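Local coordinates for putative oxidoreductase with NAD(P)-binding Rossmann-fold domain (Clostridium difficile, PDB 3UUW), which probably acts as an NAD(P)-dependent dehydrogenase of the Gfo/Idh/MocA family, binding the dinucleotide through its Rossmann-fold domain, at residues A[81-84]-A[85-89]; A[93-96]-A[97-101]; A[170-173]-A[174-178]; A[283-286]-A[287-291]; A[298-301]-A[302-305]. One frame throughout, in Å; residues are numbered along the deposited sequence. Where two conformers were deposited one is given.

Contact 1 (A[81-84]-A[85-89])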
loop_
_atom_site.group_PDB
_atom_site.type_symbol
_atom_site.label_atom_id
_atom_site.label_comp_id
_atom_site.label_asym_id
_atom_site.label_seq_id
_atom_site.Cartn_x
_atom_site.Cartn_y
_atom_site.Cartn_z
ATOM N N GLU A 81 -1.837 6.337 46.609
ATOM C CA GLU A 81 -2.716 6.775 47.679
ATOM C C GLU A 81 -4.192 6.563 47.368
ATOM O O GLU A 81 -4.950 6.192 48.255
ATOM C CB GLU A 81 -2.466 8.236 48.070
ATOM C CG GLU A 81 -1.097 8.466 48.715
ATOM C CD GLU A 81 -0.852 7.655 50.005
ATOM O OE1 GLU A 81 -1.823 7.134 50.609
ATOM O OE2 GLU A 81 0.330 7.560 50.433
ATOM N N ILE A 82 -4.611 6.805 46.132
ATOM C CA ILE A 82 -6.013 6.617 45.796
ATOM C C ILE A 82 -6.401 5.140 45.858
ATOM O O ILE A 82 -7.425 4.798 46.426
ATOM C CB ILE A 82 -6.394 7.212 44.420
ATOM C CG1 ILE A 82 -6.227 8.736 44.415
ATOM C CG2 ILE A 82 -7.828 6.818 44.062
ATOM C CD1 ILE A 82 -6.456 9.379 43.035
ATOM N N ILE A 83 -5.582 4.260 45.285
ATOM C CA ILE A 83 -5.935 2.840 45.255
ATOM C C ILE A 83 -5.989 2.236 46.664
ATOM O O ILE A 83 -6.814 1.379 46.923
ATOM C CB ILE A 83 -5.000 2.038 44.332
ATOM C CG1 ILE A 83 -5.117 2.562 42.897
ATOM C CG2 ILE A 83 -5.354 0.527 44.384
ATOM C CD1 ILE A 83 -4.092 1.956 41.892
ATOM N N LYS A 84 -5.117 2.690 47.560
ATOM C CA LYS A 84 -5.132 2.206 48.924
ATOM C C LYS A 84 -6.497 2.534 49.557
ATOM O O LYS A 84 -7.117 1.673 50.160
ATOM C CB LYS A 84 -3.948 2.793 49.698
ATOM C CG LYS A 84 -3.728 2.258 51.087
ATOM C CD LYS A 84 -2.252 2.454 51.522
ATOM C CE LYS A 84 -1.676 3.831 51.112
ATOM N NZ LYS A 84 -0.360 4.161 51.761
ATOM N N ILE A 85 -6.976 3.764 49.371
ATOM C CA ILE A 85 -8.307 4.168 49.865
ATOM C C ILE A 85 -9.435 3.293 49.281
ATOM O O ILE A 85 -10.302 2.793 50.009
ATOM C CB ILE A 85 -8.585 5.639 49.523
ATOM C CG1 ILE A 85 -7.670 6.557 50.346
ATOM C CG2 ILE A 85 -10.065 5.986 49.742
ATOM C CD1 ILE A 85 -7.668 7.998 49.873
ATOM N N LEU A 86 -9.394 3.084 47.968
ATOM C CA LEU A 86 -10.443 2.349 47.269
ATOM C C LEU A 86 -10.530 0.888 47.686
ATOM O O LEU A 86 -11.601 0.384 47.976
ATOM C CB LEU A 86 -10.225 2.448 45.748
ATOM C CG LEU A 86 -10.373 3.851 45.143
ATOM C CD1 LEU A 86 -10.079 3.852 43.614
ATOM C CD2 LEU A 86 -11.775 4.388 45.426
ATOM N N LEU A 87 -9.380 0.227 47.733
ATOM C CA LEU A 87 -9.335 -1.166 48.137
ATOM C C LEU A 87 -9.821 -1.304 49.581
ATOM O O LEU A 87 -10.547 -2.231 49.913
ATOM C CB LEU A 87 -7.922 -1.740 47.949
ATOM C CG LEU A 87 -7.415 -1.840 46.514
ATOM C CD1 LEU A 87 -5.943 -2.264 46.490
ATOM C CD2 LEU A 87 -8.282 -2.785 45.685
ATOM N N ASN A 88 -9.472 -0.357 50.437
ATOM C CA ASN A 88 -9.906 -0.434 51.821
ATOM C C ASN A 88 -11.405 -0.171 51.993
ATOM O O ASN A 88 -11.994 -0.604 52.989
ATOM C CB ASN A 88 -9.043 0.451 52.718
ATOM C CG ASN A 88 -7.743 -0.224 53.087
ATOM O OD1 ASN A 88 -7.734 -1.405 53.426
ATOM N ND2 ASN A 88 -6.649 0.511 53.041
ATOM N N LEU A 89 -12.011 0.494 51.003
ATOM C CA LEU A 89 -13.448 0.715 50.958
ATOM C C LEU A 89 -14.198 -0.408 50.215
ATOM O O LEU A 89 -15.417 -0.334 50.052
ATOM C CB LEU A 89 -13.778 2.085 50.348
ATOM C CG LEU A 89 -13.578 3.290 51.264
ATOM C CD1 LEU A 89 -13.687 4.574 50.450
ATOM C CD2 LEU A 89 -14.590 3.271 52.437
#

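Contact 2 (A[93-96]-A[97-101])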
loop_
_atom_site.group_PDB
_atom_site.type_symbol
_atom_site.label_atom_id
_atom_site.label_comp_id
_atom_site.label_asym_id
_atom_site.label_seq_id
_atom_site.Cartn_x
_atom_site.Cartn_y
_atom_site.Cartn_z
ATOM N N VAL A 93 -10.755 -2.300 41.371
ATOM C CA VAL A 93 -10.158 -1.136 40.727
ATOM C C VAL A 93 -9.512 -1.465 39.402
ATOM O O VAL A 93 -8.731 -2.412 39.306
ATOM C CB VAL A 93 -9.100 -0.513 41.625
ATOM C CG1 VAL A 93 -8.411 0.688 40.916
ATOM C CG2 VAL A 93 -9.737 -0.069 42.935
ATOM N N TYR A 94 -9.931 -0.741 38.374
ATOM C CA TYR A 94 -9.238 -0.716 37.089
ATOM C C TYR A 94 -8.468 0.598 37.015
ATOM O O TYR A 94 -9.033 1.673 37.245
ATOM C CB TYR A 94 -10.227 -0.796 35.934
ATOM C CG TYR A 94 -9.618 -0.669 34.552
ATOM C CD1 TYR A 94 -9.251 0.590 34.017
ATOM C CD2 TYR A 94 -9.394 -1.806 33.767
ATOM C CE1 TYR A 94 -8.693 0.694 32.743
ATOM C CE2 TYR A 94 -8.841 -1.708 32.496
ATOM C CZ TYR A 94 -8.489 -0.460 31.992
ATOM O OH TYR A 94 -7.949 -0.394 30.718
ATOM N N VAL A 95 -7.180 0.532 36.703
ATOM C CA VAL A 95 -6.347 1.750 36.638
ATOM C C VAL A 95 -5.482 1.724 35.375
ATOM O O VAL A 95 -5.021 0.667 34.942
ATOM C CB VAL A 95 -5.463 1.892 37.939
ATOM C CG1 VAL A 95 -4.438 0.751 38.028
ATOM C CG2 VAL A 95 -4.770 3.188 37.982
ATOM N N ASP A 96 -5.267 2.891 34.773
ATOM C CA ASP A 96 -4.317 2.979 33.667
ATOM C C ASP A 96 -2.906 2.669 34.138
ATOM O O ASP A 96 -2.578 2.810 35.335
ATOM C CB ASP A 96 -4.364 4.339 33.009
ATOM C CG ASP A 96 -5.555 4.466 32.095
ATOM O OD1 ASP A 96 -5.685 3.634 31.139
ATOM O OD2 ASP A 96 -6.360 5.376 32.331
ATOM N N LYS A 97 -2.079 2.225 33.199
ATOM C CA LYS A 97 -0.700 1.896 33.501
ATOM C C LYS A 97 0.090 3.161 33.808
ATOM O O LYS A 97 -0.293 4.253 33.367
ATOM C CB LYS A 97 -0.055 1.084 32.357
ATOM C CG LYS A 97 -0.200 1.589 30.897
ATOM C CD LYS A 97 0.584 2.862 30.593
ATOM C CE LYS A 97 -0.321 4.059 30.511
ATOM N NZ LYS A 97 0.428 5.330 30.397
ATOM N N PRO A 98 1.136 3.050 34.634
ATOM C CA PRO A 98 1.536 1.870 35.402
ATOM C C PRO A 98 0.711 1.819 36.696
ATOM O O PRO A 98 0.073 2.814 37.073
ATOM C CB PRO A 98 2.996 2.160 35.706
ATOM C CG PRO A 98 3.023 3.613 35.903
ATOM C CD PRO A 98 2.040 4.181 34.901
ATOM N N LEU A 99 0.725 0.690 37.376
ATOM C CA LEU A 99 -0.055 0.513 38.607
ATOM C C LEU A 99 0.246 1.642 39.604
ATOM O O LEU A 99 -0.653 2.374 40.024
ATOM C CB LEU A 99 0.276 -0.838 39.219
ATOM C CG LEU A 99 -0.405 -1.212 40.534
ATOM C CD1 LEU A 99 -1.907 -0.907 40.485
ATOM C CD2 LEU A 99 -0.176 -2.693 40.860
ATOM N N ALA A 100 1.515 1.791 39.959
ATOM C CA ALA A 100 1.933 2.857 40.853
ATOM C C ALA A 100 3.285 3.441 40.415
ATOM O O ALA A 100 3.925 2.935 39.494
ATOM C CB ALA A 100 1.976 2.339 42.297
ATOM N N SER A 101 3.718 4.524 41.055
ATOM C CA SER A 101 4.981 5.147 40.678
ATOM C C SER A 101 6.177 4.187 40.734
ATOM O O SER A 101 7.136 4.305 39.944
ATOM C CB SER A 101 5.234 6.359 41.574
ATOM O OG SER A 101 4.187 7.306 41.422
HETATM O O HOH W 1 -3.519 2.235 30.573
#

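Contact 3 (A[170-173]-A[174-178])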
loop_
_atom_site.group_PDB
_atom_site.type_symbol
_atom_site.label_atom_id
_atom_site.label_comp_id
_atom_site.label_asym_id
_atom_site.label_seq_id
_atom_site.Cartn_x
_atom_site.Cartn_y
_atom_site.Cartn_z
ATOM N N HIS A 170 4.190 0.196 27.213
ATOM C CA HIS A 170 3.278 -0.497 26.301
ATOM C C HIS A 170 4.004 -1.440 25.356
ATOM O O HIS A 170 3.511 -2.536 25.078
ATOM C CB HIS A 170 2.453 0.477 25.464
ATOM C CG HIS A 170 1.350 1.136 26.218
ATOM N ND1 HIS A 170 0.315 0.433 26.801
ATOM C CD2 HIS A 170 1.094 2.446 26.445
ATOM C CE1 HIS A 170 -0.519 1.283 27.375
ATOM N NE2 HIS A 170 -0.073 2.513 27.165
ATOM N N VAL A 171 5.162 -1.011 24.876
ATOM C CA VAL A 171 5.989 -1.820 23.985
ATOM C C VAL A 171 6.516 -3.064 24.724
ATOM O O VAL A 171 6.397 -4.213 24.239
ATOM C CB VAL A 171 7.132 -0.959 23.378
ATOM C CG1 VAL A 171 8.053 -1.816 22.510
ATOM C CG2 VAL A 171 6.556 0.192 22.547
ATOM N N ILE A 172 7.084 -2.840 25.905
ATOM C CA ILE A 172 7.635 -3.921 26.744
ATOM C C ILE A 172 6.528 -4.872 27.173
ATOM O O ILE A 172 6.687 -6.079 27.077
ATOM C CB ILE A 172 8.381 -3.361 27.952
ATOM C CG1 ILE A 172 9.590 -2.544 27.489
ATOM C CG2 ILE A 172 8.838 -4.483 28.935
ATOM C CD1 ILE A 172 10.548 -3.288 26.526
ATOM N N ASP A 173 5.396 -4.350 27.636
ATOM C CA ASP A 173 4.332 -5.261 28.050
ATOM C C ASP A 173 3.832 -6.130 26.891
ATOM O O ASP A 173 3.586 -7.324 27.058
ATOM C CB ASP A 173 3.135 -4.528 28.645
ATOM C CG ASP A 173 2.130 -5.497 29.246
ATOM O OD1 ASP A 173 2.419 -6.034 30.344
ATOM O OD2 ASP A 173 1.087 -5.748 28.603
ATOM N N THR A 174 3.659 -5.527 25.723
ATOM C CA THR A 174 3.194 -6.291 24.559
ATOM C C THR A 174 4.220 -7.380 24.204
ATOM O O THR A 174 3.860 -8.522 23.898
ATOM C CB THR A 174 2.901 -5.374 23.388
ATOM O OG1 THR A 174 1.942 -4.388 23.783
ATOM C CG2 THR A 174 2.388 -6.173 22.190
ATOM N N ALA A 175 5.503 -7.025 24.279
ATOM C CA ALA A 175 6.587 -7.964 24.039
ATOM C C ALA A 175 6.507 -9.176 24.975
ATOM O O ALA A 175 6.610 -10.312 24.523
ATOM C CB ALA A 175 7.943 -7.268 24.181
ATOM N N LEU A 176 6.339 -8.923 26.269
ATOM C CA LEU A 176 6.345 -9.981 27.250
ATOM C C LEU A 176 5.097 -10.862 27.085
ATOM O O LEU A 176 5.165 -12.080 27.267
ATOM C CB LEU A 176 6.467 -9.412 28.670
ATOM C CG LEU A 176 7.775 -8.657 29.000
ATOM C CD1 LEU A 176 7.727 -8.173 30.422
ATOM C CD2 LEU A 176 8.993 -9.523 28.769
ATOM N N TRP A 177 3.970 -10.243 26.712
ATOM C CA TRP A 177 2.718 -10.969 26.482
ATOM C C TRP A 177 2.837 -11.875 25.268
ATOM O O TRP A 177 2.344 -13.004 25.280
ATOM C CB TRP A 177 1.575 -9.957 26.344
ATOM C CG TRP A 177 0.276 -10.471 25.862
ATOM C CD1 TRP A 177 -0.619 -11.255 26.538
ATOM C CD2 TRP A 177 -0.337 -10.137 24.628
ATOM N NE1 TRP A 177 -1.739 -11.454 25.775
ATOM C CE2 TRP A 177 -1.595 -10.771 24.599
ATOM C CE3 TRP A 177 0.054 -9.354 23.547
ATOM C CZ2 TRP A 177 -2.455 -10.663 23.514
ATOM C CZ3 TRP A 177 -0.799 -9.253 22.465
ATOM C CH2 TRP A 177 -2.044 -9.909 22.468
ATOM N N LEU A 178 3.526 -11.392 24.233
ATOM C CA LEU A 178 3.792 -12.206 23.036
ATOM C C LEU A 178 4.864 -13.265 23.264
ATOM O O LEU A 178 4.789 -14.357 22.678
ATOM C CB LEU A 178 4.210 -11.324 21.860
ATOM C CG LEU A 178 3.122 -10.475 21.236
ATOM C CD1 LEU A 178 3.750 -9.460 20.251
ATOM C CD2 LEU A 178 2.031 -11.338 20.546
HETATM O O HOH W 2 0.435 -4.385 26.309
#

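Contact 4 (A[283-286]-A[287-291])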
loop_
_atom_site.group_PDB
_atom_site.type_symbol
_atom_site.label_atom_id
_atom_site.label_comp_id
_atom_site.label_asym_id
_atom_site.label_seq_id
_atom_site.Cartn_x
_atom_site.Cartn_y
_atom_site.Cartn_z
ATOM N N ASN A 283 -17.022 -13.645 39.322
ATOM C CA ASN A 283 -16.188 -13.947 40.497
ATOM C C ASN A 283 -14.832 -14.578 40.147
ATOM O O ASN A 283 -14.402 -15.562 40.779
ATOM C CB ASN A 283 -16.938 -14.874 41.457
ATOM C CG ASN A 283 -16.213 -15.064 42.775
ATOM O OD1 ASN A 283 -15.582 -14.134 43.289
ATOM N ND2 ASN A 283 -16.286 -16.269 43.325
ATOM N N ILE A 284 -14.161 -13.993 39.165
ATOM C CA ILE A 284 -12.856 -14.481 38.724
ATOM C C ILE A 284 -11.905 -13.327 38.559
ATOM O O ILE A 284 -12.303 -12.156 38.550
ATOM C CB ILE A 284 -12.944 -15.260 37.414
ATOM C CG1 ILE A 284 -13.613 -14.430 36.324
ATOM C CG2 ILE A 284 -13.712 -16.563 37.656
ATOM C CD1 ILE A 284 -13.760 -15.156 34.978
ATOM N N LYS A 285 -10.631 -13.685 38.459
ATOM C CA LYS A 285 -9.560 -12.723 38.279
ATOM C C LYS A 285 -9.198 -12.541 36.788
ATOM O O LYS A 285 -9.025 -13.516 36.083
ATOM C CB LYS A 285 -8.320 -13.232 39.008
ATOM C CG LYS A 285 -8.458 -13.379 40.492
ATOM C CD LYS A 285 -7.121 -13.840 41.087
ATOM C CE LYS A 285 -7.173 -13.929 42.605
ATOM N NZ LYS A 285 -5.814 -14.219 43.172
ATOM N N PRO A 286 -9.043 -11.284 36.311
ATOM C CA PRO A 286 -8.572 -11.098 34.911
ATOM C C PRO A 286 -7.137 -11.590 34.754
ATOM O O PRO A 286 -6.453 -11.659 35.752
ATOM C CB PRO A 286 -8.678 -9.583 34.675
ATOM C CG PRO A 286 -9.023 -8.961 35.979
ATOM C CD PRO A 286 -9.383 -10.022 36.986
ATOM N N ALA A 287 -6.661 -11.917 33.531
ATOM C CA ALA A 287 -5.279 -12.455 33.394
ATOM C C ALA A 287 -4.255 -11.408 33.802
ATOM O O ALA A 287 -3.193 -11.751 34.367
ATOM C CB ALA A 287 -4.987 -12.991 31.981
ATOM N N ILE A 288 -4.597 -10.131 33.570
ATOM C CA ILE A 288 -3.783 -9.034 34.092
ATOM C C ILE A 288 -4.071 -8.914 35.594
ATOM O O ILE A 288 -4.948 -8.158 36.024
ATOM C CB ILE A 288 -4.020 -7.697 33.384
ATOM C CG1 ILE A 288 -3.801 -7.834 31.860
ATOM C CG2 ILE A 288 -3.021 -6.625 33.913
ATOM C CD1 ILE A 288 -4.273 -6.617 31.031
ATOM N N ASN A 289 -3.358 -9.706 36.373
ATOM C CA ASN A 289 -3.423 -9.630 37.826
ATOM C C ASN A 289 -2.071 -10.002 38.376
ATOM O O ASN A 289 -1.275 -10.654 37.694
ATOM C CB ASN A 289 -4.480 -10.582 38.392
ATOM C CG ASN A 289 -4.017 -12.003 38.438
ATOM O OD1 ASN A 289 -3.277 -12.407 39.345
ATOM N ND2 ASN A 289 -4.473 -12.799 37.480
ATOM N N GLY A 290 -1.801 -9.573 39.599
ATOM C CA GLY A 290 -0.565 -9.939 40.254
ATOM C C GLY A 290 0.648 -9.480 39.484
ATOM O O GLY A 290 0.722 -8.333 39.065
ATOM N N GLU A 291 1.629 -10.363 39.313
ATOM C CA GLU A 291 2.874 -9.989 38.645
ATOM C C GLU A 291 2.641 -9.481 37.232
ATOM O O GLU A 291 3.414 -8.667 36.726
ATOM C CB GLU A 291 3.855 -11.166 38.637
ATOM C CG GLU A 291 5.220 -10.899 37.976
ATOM C CD GLU A 291 6.026 -9.757 38.610
ATOM O OE1 GLU A 291 5.773 -9.386 39.794
ATOM O OE2 GLU A 291 6.952 -9.261 37.920
#

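Contact 5 (A[298-301]-A[302-305])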
loop_
_atom_site.group_PDB
_atom_site.type_symbol
_atom_site.label_atom_id
_atom_site.label_comp_id
_atom_site.label_asym_id
_atom_site.label_seq_id
_atom_site.Cartn_x
_atom_site.Cartn_y
_atom_site.Cartn_z
ATOM N N ARG A 298 8.769 -3.656 36.151
ATOM C CA ARG A 298 9.932 -4.199 36.832
ATOM C C ARG A 298 11.121 -4.213 35.878
ATOM O O ARG A 298 12.224 -3.821 36.253
ATOM C CB ARG A 298 9.623 -5.608 37.357
ATOM C CG ARG A 298 10.654 -6.165 38.260
ATOM C CD ARG A 298 10.362 -7.643 38.581
ATOM N NE ARG A 298 9.103 -7.823 39.296
ATOM C CZ ARG A 298 8.896 -7.513 40.580
ATOM N NH1 ARG A 298 9.867 -6.998 41.330
ATOM N NH2 ARG A 298 7.701 -7.734 41.120
ATOM N N LEU A 299 10.897 -4.616 34.632
ATOM C CA LEU A 299 11.969 -4.650 33.669
ATOM C C LEU A 299 12.453 -3.236 33.396
ATOM O O LEU A 299 13.658 -2.982 33.325
ATOM C CB LEU A 299 11.506 -5.343 32.386
ATOM C CG LEU A 299 12.520 -5.513 31.263
ATOM C CD1 LEU A 299 13.819 -6.073 31.810
ATOM C CD2 LEU A 299 11.927 -6.429 30.199
ATOM N N LEU A 300 11.522 -2.295 33.283
ATOM C CA LEU A 300 11.888 -0.887 33.059
ATOM C C LEU A 300 12.658 -0.255 34.218
ATOM O O LEU A 300 13.566 0.547 33.992
ATOM C CB LEU A 300 10.655 -0.052 32.723
ATOM C CG LEU A 300 10.024 -0.378 31.365
ATOM C CD1 LEU A 300 8.718 0.368 31.175
ATOM C CD2 LEU A 300 11.005 -0.052 30.246
ATOM N N GLU A 301 12.317 -0.619 35.453
ATOM C CA GLU A 301 13.058 -0.125 36.615
ATOM C C GLU A 301 14.503 -0.614 36.575
ATOM O O GLU A 301 15.427 0.122 36.901
ATOM C CB GLU A 301 12.358 -0.521 37.930
ATOM C CG GLU A 301 11.132 0.318 38.231
ATOM C CD GLU A 301 10.642 0.218 39.699
ATOM O OE1 GLU A 301 11.238 -0.515 40.523
ATOM O OE2 GLU A 301 9.662 0.908 40.028
ATOM N N LYS A 302 14.699 -1.851 36.146
ATOM C CA LYS A 302 16.046 -2.405 35.993
ATOM C C LYS A 302 16.832 -1.600 34.940
ATOM O O LYS A 302 17.993 -1.234 35.150
ATOM C CB LYS A 302 15.905 -3.883 35.663
ATOM C CG LYS A 302 17.166 -4.731 35.553
ATOM C CD LYS A 302 16.835 -6.163 36.032
ATOM C CE LYS A 302 17.396 -7.233 35.138
ATOM N NZ LYS A 302 16.506 -7.385 33.945
ATOM N N ILE A 303 16.176 -1.283 33.826
ATOM C CA ILE A 303 16.784 -0.476 32.787
ATOM C C ILE A 303 17.119 0.933 33.308
ATOM O O ILE A 303 18.245 1.436 33.128
ATOM C CB ILE A 303 15.834 -0.384 31.580
ATOM C CG1 ILE A 303 15.703 -1.745 30.909
ATOM C CG2 ILE A 303 16.315 0.639 30.596
ATOM C CD1 ILE A 303 14.515 -1.825 29.980
ATOM N N ILE A 304 16.146 1.570 33.949
ATOM C CA ILE A 304 16.336 2.902 34.515
ATOM C C ILE A 304 17.490 2.924 35.544
ATOM O O ILE A 304 18.337 3.830 35.529
ATOM C CB ILE A 304 15.037 3.425 35.151
ATOM C CG1 ILE A 304 14.002 3.723 34.051
ATOM C CG2 ILE A 304 15.316 4.692 35.978
ATOM C CD1 ILE A 304 12.567 3.823 34.544
ATOM N N ASN A 305 17.546 1.907 36.386
ATOM C CA ASN A 305 18.602 1.827 37.415
ATOM C C ASN A 305 20.001 1.524 36.870
ATOM O O ASN A 305 21.007 1.768 37.558
ATOM C CB ASN A 305 18.203 0.820 38.492
ATOM C CG ASN A 305 17.064 1.336 39.379
ATOM O OD1 ASN A 305 16.958 2.539 39.636
ATOM N ND2 ASN A 305 16.218 0.425 39.855
#

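Contact 1 (A[81-84]-A[85-89])
Two apolar pairs four residues apart, Ile82 with Leu86 and Ile83 with Leu87, line the inward side of helix 79-88, which joins strands 69-72 and 92-95 in a beta-alpha-beta unit of the Rossmann domain. In each pair the side chains run side by side in the same direction. Ile83 CG2 lies 3.5 Å from Leu87 CD1, while Ile82 CG2 is 3.8 Å from Leu86 CD1. The isoleucine methyl that does the touching stands anti to its own nitrogen, next to the carbonyl carbon and hence on the side of the following turn; chi1 of Ile83 is -61°. Backbone bonds fix the spacing: Leu87 N donates to Ile83 O at 2.9 Å and nearly straight (172°), and Leu86 N to Ile82 O at 3.0 Å. Ile85 N reaches Glu81 O only weakly, at 3.4 Å. On the outer side Asn88 lies alongside Lys84, and its N donates to Lys84 O at 3.1 Å. The inward side is mostly aliphatic; outward, Lys84 NZ forms a salt bridge with Glu81 OE1 (3.5 Å) and a weak hydrogen bond with Tyr80 OH. Ile82, Ile83 and Leu86 rest on strand 69-72, Leu86 also meets Ile60 and Ala64 of helix 60-64, and Ile83 and Leu87 pack against Leu109 and Leu112 of helix 103-116.

Contact 2 (A[93-96]-A[97-101])
Val95 and Leu99 touch through single methyls, CG1 of the valine lying 3.9 Å from CD1 of the leucine, with the two side chains crossing at about a right angle. The chain between them bends back after strand 92-95, and the cis peptide bond from Lys97 to Pro98 lies within this bend. Leu99 has CG anti to its nitrogen (chi1 179°), and only the end of the side chain comes back to Val95, its first bond leading away from the strand. On the polar side of the bend a water joins neighbouring residues: it donates to Asp96 OD1 at 2.6 Å and accepts from Lys97 N at 3.0 Å, tying the carboxylate to the backbone at the start of the turn. Both carboxylate oxygens have further partners, OD1 in the hydroxyl of Tyr22 and OD2 in His73 ND1, which together should hold the group in a fixed orientation. The Lys97 chain is folded, with bends at chi2 and chi3, and its NZ forms a salt bridge with Asp166 of helix 160-179. Further out, Leu99 packs on Ile83 and on strand 120-122, and Leu99 O accepts from His79 ND1. Asp96-Lys97-Pro98 probably corresponds to the Glu-Lys-Pro motif of Gfo/Idh/MocA dehydrogenases, with aspartate in the first place; in that family the lysine lies at the cofactor and substrate site, and a similar place is probable here.

Contact 3 (A[170-173]-A[174-178])
His170 O takes two donors from Thr174, one turn further along helix 160-179: the backbone N at 3.1 Å and the hydroxyl OG1 at 2.8 Å. The amide comes from above the carbonyl plane, 36° out of it, whereas the hydroxyl is tilted from it by 21°. Thr174 OG1 can bend back like this because it stands beside its own nitrogen, chi1 -57°. The same hydroxyl accepts from a water at 2.9 Å, and that water also donates to Asp173 OD2 at 2.7 Å, bridging two successive side chains. The other carboxylate oxygen, Asp173 OD1, forms a salt bridge with Arg127, so this buried acid is held at both oxygens. Ala175 N, Leu176 N and Trp177 N satisfy the carbonyls of Val171, Ile172 and Asp173, each at 3.0 Å. Trp177 NE1 bonds a glycerol, probably from the crystallisation liquor, and Lys136 makes a cation-pi contact with its ring. Ala175 and Val171 pack on strands 142-150 and 211-217, the usual helix-on-sheet arrangement of the C-terminal domain in this family, while His170 meets Lys97 of the Rossmann domain, near the probable active site.

Contact 4 (A[283-286]-A[287-291])
Pro286 and Asn289 are linked by a side-chain-to-backbone hydrogen bond within the loop that links helix 269-281 to helix 295-305, across a tight bend centred on Ile288. Asn289 ND2 donates to Pro286 O at 2.9 Å and 167°, a nearly straight bond. The oxygen lies only 7° out of the Asn289 amide plane, and the donor in turn lies in the carbonyl plane of Pro286, an in-plane geometry that should favour this rotation of the amide. Asn289 CG sits between its own backbone nitrogen and carbonyl carbon, chi1 78°, and this brings ND2 back over the bend. The bend itself is an inverse gamma turn, with a weak bond from Asn289 N to Ala287 O at 2.9 Å. It follows a Schellman motif that ends helix 269-281, in which Asn283 has positive phi and Ile284 N returns to Cys279 O. Lys285 CB approaches Asn289 ND2 at 4.2 Å, beside the same hydrogen bond. On its buried side, the Pro286 ring packs against His275 and Cys279 of that helix and Met121 of strand 120-122. Ile288 leads its side chain away from Pro286, onto Ile272 and Met121, while Ile284 O accepts from Asn119 ND2.

Contact 5 (A[298-301]-A[302-305])
Lys302 starts the next turn of helix 295-305 by donating its N to Arg298 O at 3.2 Å, while its side chain, bent at chi2, chi3 and chi4, doubles back until NZ lies 3.7 Å from Leu299 CD1. The ammonium end thus lies against an aliphatic methyl, at the exposed edge of the helix. Ile303 comes next and faces inward; its N bonds Leu299 O at 3.1 Å. Its CD1 lies 3.9 Å from Leu300 CD2, the two side chains crossing obliquely. Ile304 N makes a short, nearly straight bond to Leu300 O (2.8 Å, 169°). With chi1 of -69°, CG1 of Ile304 stands beside its own nitrogen and packs close to that same carbonyl oxygen, 3.2 Å from Leu300 O. Asn305 closes the helix: its N donates to Glu301 O at 2.8 Å, whereas its ND2 lies 3.1 Å from Glu301 O at an angle too poor for a hydrogen bond. Arg298 forms salt bridges with Glu107 of helix 103-116 and with Glu291 of the loop before this helix; Glu301 OE2 accepts from Val103 N. Leu299 and Ile303 pack on Ile185 of strand 184-192, and Leu300 on helix 160-179. This is an amphipathic helix close to the C-terminus, returning to the sheet domain and lying between it and the nucleotide-binding domain.

How the contacts relate
Contact 2 is a buried turn at the carboxyl end of a strand of the parallel sheet, and contact 3 is a buried helix segment of the other domain; the two meet where the domains adjoin. Contacts 1, 4 and 5 are only partly buried. Contacts 1 and 2 pack together within one beta-alpha-beta unit. Contacts 3 and 5 share an aliphatic interface, where Ile172 meets Leu299 and Leu300, whereas contacts 4 and 5 are joined by a salt bridge. Backbone i to i+4 hydrogen bonds run through 1, 3 and 5, waters serve 2 and 3, and a hydrogen bond from a side-chain amide to a backbone carbonyl spans contact 4.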